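Local coordinates for EDD domain protein, DegV family (Ruminococcus gnavus ATCC 29149, PDB 5V85) that probably binds fatty acids and carries a bound vaccenic acid, at residues B[21-26]-B[41-46]. Sequence-based numbering, arbitrary orientation.
With PO4 (phosphate ion), chain I.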
ATOM      1  N   SER B  21      18.923  17.801 -12.513  1.00 27.88           N
ATOM      2  CA  SER B  21      18.667  17.608 -11.091  1.00 33.27           C
ATOM      3  C   SER B  21      18.390  16.148 -10.761  1.00 29.69           C
ATOM      4  O   SER B  21      18.668  15.707  -9.639  1.00 26.76           O
ATOM      5  CB  SER B  21      17.502  18.488 -10.642  1.00 40.61           C
ATOM      6  OG  SER B  21      16.455  18.488 -11.596  1.00 47.35           O
ATOM      7  N   TYR B  22      17.852  15.384 -11.708  1.00 23.02           N
ATOM      8  CA  TYR B  22      17.534  13.989 -11.444  1.00 18.71           C
ATOM      9  C   TYR B  22      17.490  13.217 -12.755  1.00 24.78           C
ATOM     10  O   TYR B  22      17.301  13.788 -13.831  1.00 21.04           O
ATOM     11  CB  TYR B  22      16.202  13.849 -10.694  1.00 23.58           C
ATOM     12  CG  TYR B  22      14.983  14.141 -11.542  1.00 26.24           C
ATOM     13  CD1 TYR B  22      14.551  15.447 -11.745  1.00 28.32           C
ATOM     14  CD2 TYR B  22      14.260  13.112 -12.135  1.00 23.48           C
ATOM     15  CE1 TYR B  22      13.438  15.721 -12.519  1.00 23.31           C
ATOM     16  CE2 TYR B  22      13.147  13.374 -12.912  1.00 26.23           C
ATOM     17  CZ  TYR B  22      12.740  14.679 -13.099  1.00 31.82           C
ATOM     18  OH  TYR B  22      11.634  14.943 -13.871  1.00 27.15           O
ATOM     19  N   LYS B  23      17.665  11.902 -12.641  1.00 20.08           N
ATOM     20  CA  LYS B  23      17.491  10.987 -13.758  1.00 21.05           C
ATOM     21  C   LYS B  23      16.693   9.784 -13.277  1.00 20.23           C
ATOM     22  O   LYS B  23      16.889   9.309 -12.153  1.00 19.35           O
ATOM     23  CB  LYS B  23      18.838  10.538 -14.343  1.00 19.20           C
ATOM     24  CG  LYS B  23      18.718   9.687 -15.603  1.00 29.82           C
ATOM     25  CD  LYS B  23      20.075   9.170 -16.062  1.00 26.12           C
ATOM     26  CE  LYS B  23      20.944  10.295 -16.594  1.00 26.32           C
ATOM     27  NZ  LYS B  23      22.166   9.780 -17.283  1.00 27.54           N
ATOM     28  N   VAL B  24      15.784   9.306 -14.123  1.00 16.42           N
ATOM     29  CA  VAL B  24      14.975   8.126 -13.834  1.00 14.69           C
ATOM     30  C   VAL B  24      15.467   6.992 -14.722  1.00 21.26           C
ATOM     31  O   VAL B  24      15.350   7.060 -15.953  1.00 22.15           O
ATOM     32  CB  VAL B  24      13.478   8.381 -14.064  1.00 15.59           C
ATOM     33  CG1 VAL B  24      12.665   7.164 -13.629  1.00 18.12           C
ATOM     34  CG2 VAL B  24      13.026   9.629 -13.323  1.00 16.83           C
ATOM     35  N   ILE B  25      16.008   5.949 -14.098  1.00 18.61           N
ATOM     36  CA  ILE B  25      16.482   4.758 -14.794  1.00 16.95           C
ATOM     37  C   ILE B  25      15.369   3.718 -14.769  1.00 20.59           C
ATOM     38  O   ILE B  25      14.844   3.391 -13.699  1.00 17.40           O
ATOM     39  CB  ILE B  25      17.764   4.209 -14.142  1.00 18.63           C
ATOM     40  CG1 ILE B  25      18.842   5.294 -14.059  1.00 23.58           C
ATOM     41  CG2 ILE B  25      18.270   2.996 -14.897  1.00 17.83           C
ATOM     42  CD1 ILE B  25      19.537   5.572 -15.370  1.00 25.90           C
ATOM     43  N   VAL B  26      15.000   3.205 -15.940  1.00 17.65           N
ATOM     44  CA  VAL B  26      13.941   2.207 -16.074  1.00 14.21           C
ATOM     45  C   VAL B  26      14.515   1.018 -16.829  1.00 16.64           C
ATOM     46  O   VAL B  26      15.206   1.202 -17.837  1.00 19.93           O
ATOM     47  CB  VAL B  26      12.714   2.782 -16.814  1.00 15.53           C
ATOM     48  CG1 VAL B  26      11.550   1.797 -16.812  1.00 12.60           C
ATOM     49  CG2 VAL B  26      12.290   4.112 -16.197  1.00 19.98           C
ATOM     50  N   GLY B  41      15.862  12.997 -19.047  1.00 26.73           N
ATOM     51  CA  GLY B  41      15.656  12.561 -17.679  1.00 25.09           C
ATOM     52  C   GLY B  41      15.192  11.126 -17.546  1.00 22.60           C
ATOM     53  O   GLY B  41      15.107  10.623 -16.420  1.00 26.52           O
ATOM     54  N   PHE B  42      14.881  10.463 -18.658  1.00 15.87           N
ATOM     55  CA  PHE B  42      14.503   9.057 -18.668  1.00 13.24           C
ATOM     56  C   PHE B  42      15.545   8.276 -19.453  1.00 20.14           C
ATOM     57  O   PHE B  42      15.927   8.677 -20.557  1.00 21.54           O
ATOM     58  CB  PHE B  42      13.113   8.851 -19.277  1.00 18.33           C
ATOM     59  CG  PHE B  42      12.027   9.627 -18.587  1.00 22.18           C
ATOM     60  CD1 PHE B  42      11.502   9.186 -17.380  1.00 23.48           C
ATOM     61  CD2 PHE B  42      11.527  10.788 -19.146  1.00 23.36           C
ATOM     62  CE1 PHE B  42      10.501   9.899 -16.742  1.00 20.05           C
ATOM     63  CE2 PHE B  42      10.525  11.505 -18.515  1.00 18.46           C
ATOM     64  CZ  PHE B  42      10.011  11.059 -17.313  1.00 20.89           C
ATOM     65  N   GLU B  43      15.997   7.162 -18.885  1.00 18.18           N
ATOM     66  CA  GLU B  43      17.056   6.371 -19.493  1.00 20.05           C
ATOM     67  C   GLU B  43      16.789   4.898 -19.222  1.00 22.90           C
ATOM     68  O   GLU B  43      16.414   4.526 -18.107  1.00 21.32           O
ATOM     69  CB  GLU B  43      18.426   6.781 -18.944  1.00 18.26           C
ATOM     70  CG  GLU B  43      19.607   6.116 -19.624  1.00 27.79           C
ATOM     71  CD  GLU B  43      20.931   6.640 -19.103  1.00 37.35           C
ATOM     72  OE1 GLU B  43      21.210   7.844 -19.289  1.00 34.00           O
ATOM     73  OE2 GLU B  43      21.685   5.849 -18.498  1.00 36.20           O
ATOM     74  N   HIS B  44      16.978   4.068 -20.245  1.00 13.89           N
ATOM     75  CA  HIS B  44      16.748   2.635 -20.130  1.00 14.87           C
ATOM     76  C   HIS B  44      18.031   1.893 -19.765  1.00 20.09           C
ATOM     77  O   HIS B  44      19.137   2.306 -20.126  1.00 17.10           O
ATOM     78  CB  HIS B  44      16.190   2.054 -21.436  1.00 23.49           C
ATOM     79  CG  HIS B  44      14.694   2.060 -21.525  1.00 26.65           C
ATOM     80  ND1 HIS B  44      14.008   2.536 -22.623  1.00 23.03           N
ATOM     81  CD2 HIS B  44      13.751   1.657 -20.640  1.00 19.13           C
ATOM     82  CE1 HIS B  44      12.708   2.411 -22.415  1.00 20.32           C
ATOM     83  NE2 HIS B  44      12.527   1.882 -21.219  1.00 19.05           N
ATOM     84  N   VAL B  45      17.864   0.793 -19.033  1.00 17.71           N
ATOM     85  CA  VAL B  45      18.901  -0.217 -18.844  1.00 17.13           C
ATOM     86  C   VAL B  45      18.358  -1.517 -19.425  1.00 18.33           C
ATOM     87  O   VAL B  45      17.290  -1.986 -19.012  1.00 17.62           O
ATOM     88  CB  VAL B  45      19.291  -0.383 -17.365  1.00 22.59           C
ATOM     89  CG1 VAL B  45      20.031  -1.689 -17.160  1.00 22.43           C
ATOM     90  CG2 VAL B  45      20.159   0.780 -16.911  1.00 16.39           C
ATOM     91  N   ALA B  46      19.081  -2.089 -20.383  1.00 20.55           N
ATOM     92  CA  ALA B  46      18.533  -3.124 -21.251  1.00 18.53           C
ATOM     93  C   ALA B  46      18.622  -4.515 -20.639  1.00 22.35           C
ATOM     94  O   ALA B  46      19.626  -4.877 -20.019  1.00 20.69           O
ATOM     95  CB  ALA B  46      19.262  -3.119 -22.595  1.00 18.72           C
TER
HETATM   96  P   PO4 I 302      24.186  12.718 -17.505  1.00 45.65           P
HETATM   97  O1  PO4 I 302      23.434  12.676 -16.194  1.00 38.79           O
HETATM   98  O2  PO4 I 302      25.661  12.513 -17.249  1.00 35.74           O
HETATM   99  O3  PO4 I 302      23.686  11.625 -18.417  1.00 43.60           O
HETATM  100  O4  PO4 I 302      23.968  14.058 -18.168  1.00 53.46           O
HETATM  101  O   HOH W   1      23.313   7.113 -16.695  1.00 23.35           O
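The imidazole of His44 turns its edge to the carbonyl of Val26: CD2 comes within 3.2 Å of Val26 O, which lies in the ring plane, while NE2 is hydrogen-bonded to Gly30 O and the ring stacks with Phe32. The Phe42 ring, on the same face of the sheet, meets Val24 obliquely, its CD1 3.9 Å from Val24 CB; Val24 CG2 in turn lies in plane at the edge of the Tyr22 ring. The carboxylate of Glu43 stands on the other face and is approached from above its plane by the ammonium of Lys23, whose NZ lies 2.9 Å from OE1 in a salt bridge. A water accepts from Lys23 NZ and donates to Glu43 OE2, closing a second link between the same two groups. With its chain bent at chi3 (-70°), Lys23 also carries NZ to within 2.6 Å of phosphate O3; the ion, probably from the crystallisation liquor, is held by Asp95 N as well. A methionine in place of Lys23 would probably leave the Glu43 carboxylate without its countercharge and the phosphate less firmly held. Beside this charged cluster, Ile25 runs alongside Glu43, CD1 against its CB, and Ile25 CG2 packs 3.5 Å from Val45 CG2. Between these two layers of side chains the strands pair in parallel: Val24 N donates to Gly41 O, Glu43 N to Val24 O, Val26 N to Glu43 O and Val45 N to Val26 O. The pairing closes the beta-alpha-beta unit of strand 22-27, short helix 34-37 and strand 42-51. On its other edge strand 22-27 bonds to strand 98-103; Val24 and Phe42 pack against helix 141-155, whereas Ile25 and Val45 meet helix 85-92, so helices cover both faces of the sheet.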